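Local coordinates for protein endo-beta-N-acetylglucosaminidase F1 (Bacteroides thetaiotaomicron VPI-5482, PDB 6TCV) that probably cleaves the chitobiose core of high-mannose N-glycans as an endo-beta-N-acetylglucosaminidase, and is caught here in complex with a Man9GlcNAc2Asn substrate, at residues F202-Y208 against L249-T255; G213-V217 against D267-V272; V242-L248 against L281-N285. The protein carries 2 engineered substitutions. One frame throughout, in Å; residues are numbered along the deposited sequence.

Contact 1 of 3, residues F202-Y208 against L249-T255. With MAN (alpha-D-mannopyranose), chain B; NAG (2-acetamido-2-deoxy-beta-D-glucopyranose), chain C; MAN (alpha-D-mannopyranose), chain D; MAN (alpha-D-mannopyranose), chain E.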
# COMPACT_ATOMS: atom_id res chain seq x y z
N PHE A 202 -1.30 -6.81 -10.98
CA PHE A 202 -0.50 -6.15 -12.03
C PHE A 202 -1.05 -6.61 -13.38
O PHE A 202 -0.90 -7.77 -13.76
CB PHE A 202 0.96 -6.53 -11.85
CG PHE A 202 1.91 -5.73 -12.72
CD1 PHE A 202 2.34 -4.48 -12.30
CD2 PHE A 202 2.44 -6.26 -13.88
CE1 PHE A 202 3.23 -3.77 -13.07
CE2 PHE A 202 3.33 -5.57 -14.66
CZ PHE A 202 3.74 -4.33 -14.24
N ALA A 203 -1.69 -5.72 -14.13
CA ALA A 203 -1.97 -4.30 -13.81
C ALA A 203 -3.14 -3.79 -14.61
O ALA A 203 -3.27 -4.14 -15.81
CB ALA A 203 -0.78 -3.39 -14.13
N ALA A 204 -3.93 -2.92 -13.99
CA ALA A 204 -4.79 -2.02 -14.73
C ALA A 204 -3.90 -0.99 -15.41
O ALA A 204 -2.74 -0.79 -15.07
CB ALA A 204 -5.78 -1.30 -13.79
N ASN A 205 -4.47 -0.27 -16.37
CA ASN A 205 -3.71 0.68 -17.17
C ASN A 205 -4.25 2.09 -17.07
O ASN A 205 -5.41 2.31 -16.76
CB ASN A 205 -3.70 0.24 -18.62
CG ASN A 205 -3.09 -1.09 -18.79
OD1 ASN A 205 -3.73 -2.05 -19.20
ND2 ASN A 205 -1.83 -1.18 -18.44
N ILE A 206 -3.37 3.06 -17.35
CA ILE A 206 -3.81 4.40 -17.73
C ILE A 206 -3.83 4.46 -19.25
O ILE A 206 -2.84 4.09 -19.91
CB ILE A 206 -2.98 5.51 -17.09
CG1 ILE A 206 -3.58 6.86 -17.45
CG2 ILE A 206 -1.49 5.43 -17.45
CD1 ILE A 206 -3.03 8.04 -16.63
N ASN A 207 -4.94 4.94 -19.81
CA ASN A 207 -5.08 5.10 -21.25
C ASN A 207 -5.94 6.34 -21.50
O ASN A 207 -6.62 6.85 -20.60
CB ASN A 207 -5.77 3.90 -21.88
CG ASN A 207 -4.81 2.77 -22.11
OD1 ASN A 207 -4.82 1.76 -21.37
ND2 ASN A 207 -3.99 2.89 -23.14
N TYR A 208 -5.85 6.87 -22.72
CA TYR A 208 -6.68 8.03 -23.06
C TYR A 208 -8.06 7.50 -23.44
O TYR A 208 -8.17 6.59 -24.27
CB TYR A 208 -6.10 8.80 -24.24
CG TYR A 208 -6.68 10.17 -24.36
CD1 TYR A 208 -6.53 11.05 -23.32
CD2 TYR A 208 -7.44 10.59 -25.45
CE1 TYR A 208 -7.05 12.32 -23.34
CE2 TYR A 208 -7.98 11.89 -25.47
CZ TYR A 208 -7.77 12.72 -24.37
OH TYR A 208 -8.30 14.03 -24.37
N LEU A 249 -0.36 0.92 -14.62
CA LEU A 249 0.78 0.81 -15.51
C LEU A 249 0.45 1.58 -16.79
O LEU A 249 -0.66 1.45 -17.32
CB LEU A 249 1.00 -0.70 -15.79
CG LEU A 249 2.17 -1.07 -16.71
CD1 LEU A 249 3.50 -0.84 -16.07
CD2 LEU A 249 2.00 -2.55 -17.12
N GLY A 250 1.44 2.28 -17.34
CA GLY A 250 1.28 2.92 -18.64
C GLY A 250 1.01 1.90 -19.72
O GLY A 250 1.24 0.70 -19.54
N ASN A 251 0.51 2.37 -20.86
CA ASN A 251 -0.04 1.42 -21.82
C ASN A 251 -0.12 1.99 -23.25
O ASN A 251 -1.17 1.87 -23.92
CB ASN A 251 -1.44 0.99 -21.34
CG ASN A 251 -1.92 -0.25 -22.03
OD1 ASN A 251 -1.12 -1.13 -22.43
ND2 ASN A 251 -3.19 -0.34 -22.24
N HIS A 252 0.99 2.58 -23.73
CA HIS A 252 1.24 2.80 -25.16
C HIS A 252 0.29 3.81 -25.78
O HIS A 252 -0.02 3.72 -26.97
CB HIS A 252 1.15 1.46 -25.92
CG HIS A 252 1.95 0.36 -25.30
ND1 HIS A 252 3.33 0.27 -25.47
CD2 HIS A 252 1.60 -0.67 -24.49
CE1 HIS A 252 3.77 -0.78 -24.79
NE2 HIS A 252 2.74 -1.36 -24.19
N ASP A 253 0.00 4.90 -25.06
CA ASP A 253 -0.65 6.05 -25.69
C ASP A 253 -0.12 7.31 -25.02
O ASP A 253 0.85 7.27 -24.24
CB ASP A 253 -2.19 5.91 -25.76
CG ASP A 253 -2.91 6.06 -24.44
OD1 ASP A 253 -4.09 5.57 -24.42
OD2 ASP A 253 -2.42 6.65 -23.48
N ILE A 254 -0.76 8.46 -25.30
CA ILE A 254 -0.31 9.76 -24.84
C ILE A 254 -0.40 9.96 -23.35
O ILE A 254 0.18 10.91 -22.82
CB ILE A 254 -1.06 10.92 -25.55
CG1 ILE A 254 -2.57 10.79 -25.28
CG2 ILE A 254 -0.66 10.98 -27.04
CD1 ILE A 254 -3.37 11.97 -25.85
N THR A 255 -1.10 9.08 -22.62
CA THR A 255 -1.25 9.22 -21.18
C THR A 255 -0.15 8.44 -20.43
O THR A 255 0.36 7.43 -20.91
CB THR A 255 -2.63 8.76 -20.67
OG1 THR A 255 -2.75 7.33 -20.85
CG2 THR A 255 -3.77 9.50 -21.30
C1 MAN B . 0.08 -6.25 -21.09
C2 MAN B . -1.39 -5.85 -21.16
C3 MAN B . -1.66 -4.80 -20.10
C4 MAN B . -1.23 -5.28 -18.72
C5 MAN B . 0.22 -5.76 -18.73
C6 MAN B . 0.61 -6.48 -17.45
O2 MAN B . -2.18 -7.05 -20.99
O3 MAN B . -3.06 -4.53 -20.05
O4 MAN B . -1.27 -4.19 -17.80
O5 MAN B . 0.39 -6.73 -19.80
O6 MAN B . 1.96 -6.97 -17.56
C1 NAG C . 9.37 -4.35 -15.49
C2 NAG C . 7.90 -4.18 -15.19
C3 NAG C . 6.99 -5.12 -15.99
C4 NAG C . 7.81 -6.14 -16.74
C5 NAG C . 8.84 -6.72 -15.79
C6 NAG C . 9.64 -7.88 -16.37
C7 NAG C . 6.95 -3.44 -13.04
C8 NAG C . 6.87 -3.73 -11.56
N2 NAG C . 7.65 -4.30 -13.76
O3 NAG C . 6.20 -4.35 -16.91
O4 NAG C . 6.92 -7.19 -17.17
O5 NAG C . 9.80 -5.71 -15.43
O6 NAG C . 10.64 -8.26 -15.49
O7 NAG C . 6.41 -2.45 -13.56
C1 MAN D . 3.20 -4.26 -27.29
C2 MAN D . 2.46 -2.96 -27.56
C3 MAN D . 0.98 -3.11 -27.27
C4 MAN D . 0.42 -4.31 -28.02
C5 MAN D . 1.23 -5.56 -27.68
C6 MAN D . 0.77 -6.78 -28.44
O2 MAN D . 2.57 -2.57 -28.93
O3 MAN D . 0.26 -1.94 -27.65
O4 MAN D . -0.91 -4.58 -27.61
O5 MAN D . 2.61 -5.34 -27.99
O6 MAN D . 1.63 -7.87 -28.18
C1 MAN E . 4.47 -4.38 -21.97
C2 MAN E . 3.04 -4.21 -21.49
C3 MAN E . 2.22 -5.42 -21.92
C4 MAN E . 2.25 -5.58 -23.42
C5 MAN E . 3.71 -5.62 -23.90
C6 MAN E . 3.82 -5.62 -25.40
O2 MAN E . 2.50 -3.03 -22.04
O3 MAN E . 0.86 -5.16 -21.51
O4 MAN E . 1.58 -6.74 -23.89
O5 MAN E . 4.46 -4.49 -23.39
O6 MAN E . 3.16 -4.45 -25.90
O HOH W 1 -0.63 4.82 -21.55
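Leu249 lies beside the strand of Phe202-Tyr208 in parallel register with Asn205, and the chain then leaves the sheet as a loop that returns to it at Thr255. The leucine's CG stands anti to its backbone N (chi1 -180°), a rotation that carries CD2 to 3.8 Å from Phe202 CZ while CB rests 3.6 Å from Ala203 CB. Its carbonyl oxygen takes two donors from opposite faces of its plane: Ile206 N and, in a nearly straight bond of 3.1 Å, Asn205 ND2. Ile206 spreads its branches, CG2 over Gly250 CA and CG1 3.5 Å from Thr255 OG1. Thr255 CG2 meets the edge of the Tyr208 ring, whereas one face of that ring carries Ile254 CD1. Both the N-H and the hydroxyl of Thr255 bind Asp253 OD2, the first closing an Asx turn. Asp253 OD1 accepts from Tyr208 N at 2.8 Å and from Asn207 ND2 at 3.0 Å. Asn205 OD1 accepts from O3 of a bound mannose, 2.7 Å away, and ND2 donates to its O4. Stacking on the Asn251 amide (planes 17° apart) and the bond to Leu249 O probably hold this amide in a set orientation toward the glycan.

Contact 2 of 3, residues G213-V217 against D267-V272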
# COMPACT_ATOMS: atom_id res chain seq x y z
N GLY A 213 -12.63 12.45 -23.70
CA GLY A 213 -11.59 13.47 -23.70
C GLY A 213 -10.70 13.54 -22.48
O GLY A 213 -10.41 14.65 -22.01
N ARG A 214 -10.44 12.42 -21.84
CA ARG A 214 -9.63 12.43 -20.63
C ARG A 214 -8.92 11.10 -20.43
O ARG A 214 -9.38 10.07 -20.93
CB ARG A 214 -10.39 12.86 -19.40
CG ARG A 214 -11.48 11.92 -19.11
CD ARG A 214 -12.20 12.44 -17.84
NE ARG A 214 -11.65 11.88 -16.59
CZ ARG A 214 -12.14 12.09 -15.36
NH1 ARG A 214 -11.58 11.53 -14.24
NH2 ARG A 214 -13.21 12.88 -15.24
N PRO A 215 -7.87 11.07 -19.61
CA PRO A 215 -7.33 9.77 -19.20
C PRO A 215 -8.34 8.99 -18.38
O PRO A 215 -9.21 9.55 -17.73
CB PRO A 215 -6.14 10.18 -18.29
CG PRO A 215 -5.85 11.64 -18.68
CD PRO A 215 -7.13 12.21 -19.03
N ARG A 216 -8.21 7.66 -18.38
CA ARG A 216 -9.03 6.81 -17.53
C ARG A 216 -8.20 5.61 -17.08
O ARG A 216 -7.17 5.26 -17.68
CB ARG A 216 -10.23 6.28 -18.33
CG ARG A 216 -9.88 5.30 -19.47
CD ARG A 216 -11.06 4.46 -20.10
NE ARG A 216 -11.84 3.72 -19.13
CZ ARG A 216 -13.13 3.52 -19.18
NH1 ARG A 216 -13.85 4.00 -20.19
NH2 ARG A 216 -13.72 2.81 -18.22
N VAL A 217 -8.69 4.98 -16.02
CA VAL A 217 -8.27 3.62 -15.68
C VAL A 217 -8.93 2.72 -16.72
O VAL A 217 -10.16 2.73 -16.90
CB VAL A 217 -8.75 3.27 -14.27
CG1 VAL A 217 -8.44 1.82 -13.92
CG2 VAL A 217 -8.13 4.19 -13.26
N ASP A 267 -7.80 14.54 -11.17
CA ASP A 267 -8.94 13.73 -11.60
C ASP A 267 -8.57 12.25 -11.64
O ASP A 267 -9.36 11.41 -11.22
CB ASP A 267 -9.48 14.19 -12.95
CG ASP A 267 -10.01 15.59 -12.92
OD1 ASP A 267 -10.28 16.17 -11.88
OD2 ASP A 267 -10.53 16.00 -14.04
N PHE A 268 -7.38 11.92 -12.16
CA PHE A 268 -7.02 10.51 -12.25
C PHE A 268 -6.85 9.93 -10.86
O PHE A 268 -7.31 8.79 -10.61
CB PHE A 268 -5.75 10.36 -13.09
CG PHE A 268 -5.41 8.94 -13.39
CD1 PHE A 268 -6.17 8.18 -14.28
CD2 PHE A 268 -4.38 8.32 -12.70
CE1 PHE A 268 -5.84 6.86 -14.49
CE2 PHE A 268 -4.08 7.02 -12.91
CZ PHE A 268 -4.83 6.30 -13.81
N ALA A 269 -6.26 10.70 -9.93
CA ALA A 269 -6.14 10.24 -8.55
C ALA A 269 -7.50 9.94 -7.95
O ALA A 269 -7.68 8.92 -7.26
CB ALA A 269 -5.49 11.35 -7.74
N ARG A 270 -8.49 10.79 -8.22
CA ARG A 270 -9.83 10.61 -7.69
C ARG A 270 -10.51 9.40 -8.32
O ARG A 270 -11.25 8.69 -7.64
CB ARG A 270 -10.62 11.92 -7.83
CG ARG A 270 -9.99 12.97 -6.92
CD ARG A 270 -10.32 14.40 -7.25
NE ARG A 270 -9.34 15.23 -6.52
CZ ARG A 270 -9.30 16.55 -6.53
NH1 ARG A 270 -10.20 17.21 -7.22
NH2 ARG A 270 -8.37 17.21 -5.84
N GLU A 271 -10.21 9.11 -9.60
CA GLU A 271 -10.72 7.89 -10.23
C GLU A 271 -10.10 6.63 -9.62
O GLU A 271 -10.82 5.65 -9.36
CB GLU A 271 -10.47 7.97 -11.74
CG GLU A 271 -11.13 6.85 -12.49
CD GLU A 271 -11.20 7.09 -13.96
OE1 GLU A 271 -11.67 8.21 -14.35
OE2 GLU A 271 -11.02 6.15 -14.75
N VAL A 272 -8.79 6.66 -9.38
CA VAL A 272 -8.15 5.54 -8.73
C VAL A 272 -8.75 5.30 -7.35
O VAL A 272 -9.03 4.15 -6.97
CB VAL A 272 -6.64 5.77 -8.67
CG1 VAL A 272 -5.93 4.77 -7.73
CG2 VAL A 272 -6.02 5.70 -10.06
O HOH W 2 -11.83 8.89 -16.85
O HOH W 3 -12.53 3.57 -15.60
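This is a strand-to-helix contact, apolar on one flank and ionic on the other, in which the short strand 214-218 runs beside the helix 262-278. The axes of residues 214-217 and 267-272 approach to 8.5 Å, their directions 21° apart. Glu271 is the central residue. An extended chain, with CG anti to the backbone N (chi1 -172°), brings both of its carboxylate oxygens to the strand. There OE2 accepts from Val217 N at 2.9 Å, the donor standing 44° above the carboxylate plane. The second oxygen, OE1, forms a salt bridge of 3.3 Å with Arg214 NH1; it lies well out of the guanidinium plane, and the attraction is therefore one of charge alone. One water joins OE1 to Pro215 O, and another joins OE2 to Val217 O. An alanine in place of Glu271 would probably leave Val217 N without its acceptor and Arg214 without its ionic mate across the contact. Over a face of the same guanidinium sits Asp267 CB, 3.6 Å from NH1, while the carboxylate of Asp267 is held by Gln263. On the buried flank the Phe268 ring turns its edge to the backbone, CE1 lying 3.7 Å from Arg216 C, and the same CE1 touches Val217 CG2. That methyl also meets Val272 CG2 at 4.1 Å. Ile206 of the adjoining strand and Leu312 of helix 306-319 help to enclose the phenylalanine. Strand 214-218 pairs antiparallel with 198-209 in a beta hairpin, with a G1 beta bulge at Gly213 and Arg214 facing Asp209. The hairpin extends strand 198-209 of the curled, mainly parallel sheet and is covered by helix 262-278, consistent with an added hairpin on the beta/alpha barrel of endo F1-like enzymes.

Contact 3 of 3, residues V242-L248 against L281-N285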
# COMPACT_ATOMS: atom_id res chain seq x y z
N VAL A 242 -4.28 -9.67 4.34
CA VAL A 242 -3.42 -9.26 3.22
C VAL A 242 -4.01 -7.98 2.62
O VAL A 242 -5.23 -7.87 2.42
CB VAL A 242 -3.39 -10.37 2.15
CG1 VAL A 242 -2.59 -9.97 0.94
CG2 VAL A 242 -2.84 -11.66 2.73
N LYS A 243 -3.14 -7.03 2.29
CA LYS A 243 -3.59 -5.81 1.62
C LYS A 243 -3.48 -6.00 0.12
O LYS A 243 -2.38 -6.29 -0.39
CB LYS A 243 -2.75 -4.62 2.06
CG LYS A 243 -2.89 -4.28 3.53
CD LYS A 243 -2.07 -3.06 3.88
CE LYS A 243 -2.43 -2.54 5.27
NZ LYS A 243 -2.19 -3.55 6.30
N VAL A 244 -4.60 -5.80 -0.59
CA VAL A 244 -4.70 -6.03 -2.03
C VAL A 244 -4.71 -4.67 -2.72
O VAL A 244 -5.64 -3.88 -2.52
CB VAL A 244 -5.92 -6.86 -2.40
CG1 VAL A 244 -6.02 -6.99 -3.92
CG2 VAL A 244 -5.87 -8.22 -1.74
N LEU A 245 -3.70 -4.40 -3.53
CA LEU A 245 -3.57 -3.13 -4.23
C LEU A 245 -3.88 -3.32 -5.70
O LEU A 245 -3.52 -4.34 -6.30
CB LEU A 245 -2.16 -2.55 -4.13
CG LEU A 245 -1.52 -2.51 -2.75
CD1 LEU A 245 -0.21 -1.76 -2.76
CD2 LEU A 245 -2.44 -1.91 -1.72
N LEU A 246 -4.47 -2.30 -6.32
CA LEU A 246 -4.60 -2.27 -7.77
C LEU A 246 -3.30 -1.73 -8.35
O LEU A 246 -2.84 -0.65 -7.97
CB LEU A 246 -5.77 -1.38 -8.17
CG LEU A 246 -6.13 -1.38 -9.67
CD1 LEU A 246 -6.54 -2.77 -10.14
CD2 LEU A 246 -7.22 -0.34 -9.92
N GLY A 247 -2.68 -2.48 -9.25
CA GLY A 247 -1.54 -1.94 -9.99
C GLY A 247 -2.04 -1.09 -11.15
O GLY A 247 -3.00 -1.45 -11.84
N LEU A 248 -1.35 0.04 -11.36
CA LEU A 248 -1.55 0.90 -12.53
C LEU A 248 -0.24 0.96 -13.30
O LEU A 248 0.84 1.10 -12.71
CB LEU A 248 -1.99 2.31 -12.11
CG LEU A 248 -3.46 2.63 -12.21
CD1 LEU A 248 -3.97 2.52 -13.65
CD2 LEU A 248 -4.30 1.78 -11.28
N LEU A 281 -10.63 -2.35 -2.07
CA LEU A 281 -9.20 -2.63 -2.17
C LEU A 281 -8.44 -1.75 -1.19
O LEU A 281 -9.00 -0.85 -0.56
CB LEU A 281 -8.68 -2.43 -3.58
CG LEU A 281 -9.47 -3.16 -4.67
CD1 LEU A 281 -8.83 -2.87 -6.01
CD2 LEU A 281 -9.45 -4.68 -4.38
N ASP A 282 -7.14 -1.95 -1.07
CA ASP A 282 -6.35 -1.32 -0.02
C ASP A 282 -5.39 -0.26 -0.50
O ASP A 282 -4.62 0.26 0.32
CB ASP A 282 -5.61 -2.39 0.80
CG ASP A 282 -6.56 -3.31 1.46
OD1 ASP A 282 -7.28 -2.87 2.37
OD2 ASP A 282 -6.61 -4.52 1.08
N GLY A 283 -5.40 0.08 -1.79
CA GLY A 283 -4.56 1.12 -2.35
C GLY A 283 -4.07 0.74 -3.71
O GLY A 283 -4.68 -0.07 -4.41
N VAL A 284 -2.96 1.37 -4.09
CA VAL A 284 -2.47 1.36 -5.47
C VAL A 284 -0.97 1.21 -5.52
O VAL A 284 -0.24 1.60 -4.60
CB VAL A 284 -2.91 2.67 -6.18
CG1 VAL A 284 -2.21 3.90 -5.61
CG2 VAL A 284 -2.71 2.62 -7.69
N ASN A 285 -0.47 0.64 -6.62
CA ASN A 285 0.93 0.77 -7.04
C ASN A 285 0.95 1.49 -8.39
O ASN A 285 0.16 1.15 -9.28
CB ASN A 285 1.62 -0.58 -7.22
CG ASN A 285 3.04 -0.42 -7.72
OD1 ASN A 285 3.97 -0.09 -6.90
ND2 ASN A 285 3.25 -0.53 -8.94
O HOH W 4 1.57 -1.43 -11.01
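Asp282 grips both backbone polar groups of Val244. OD2 accepts from Val244 N at 2.9 Å through its anti lone pair, and Asp282 N donates to Val244 O at 2.8 Å; with CG anti to the carbonyl carbon (chi1 -61°), the carboxylate lies alongside the neighbouring strand. Arg238 forms a salt bridge with the same OD2, which makes the aspartate a joint between strand and helix 235-238. Beyond this pair the backbones run as parallel strands, their short axes 45° apart. Leu246 gives its N-H to Gly283 O and takes that of Asn285 on its own O. Leu248 N then reaches Asn285 O at 2.8 Å, nearly along the C=O axis. One water accepts from Asn285 ND2 and donates to Leu248 O.

Packing surrounds these bonds. Leu281 sets its two methyls on different neighbours, CD1 4.0 Å from Leu246 CB and CD2 4.2 Å from Val244 CG1. Leu248 CD2 meets Val284 CG2 at 4.0 Å, and Leu245 CD2 lies 3.6 Å from Gly283 N, a buried N-H with no partner in the model. At Gly283 a side chain would press on that leucine methyl and on the preceding carbonyl, so the backbone here depends on having none. This is the parallel strand pair of a beta-alpha-beta unit, joined through helix 262-278. Its chemistry implies a firmly bonded barrel wall: the aspartate supplies bonds where strand pairing has yet to begin, and at the other end the side chain of Asn285 is about 5 Å from a bound N-acetylglucosamine.

Overall arrangement
The three contacts share one curved sheet and illustrate how a barrel wall is connected to its loops and outer helices. The centres of contacts 1 and 2 are 11 Å apart, and contact 3 is 16 Å from each. Strand pairing joins the first two, through a probable hydrogen bond from Arg216 N to Asn207 O (2.8 Å). Phe268 is the common neighbour: its CE1 lies 3.7 Å from Ile206 CG1 of contact 1, and its CZ 3.9 Å from Leu248 CD1 of contact 3. Contact 1 touches the glycan directly, contact 3 approaches it through Asn285, and in contact 2 the Val217 side chain is about 10 Å from a bound mannose.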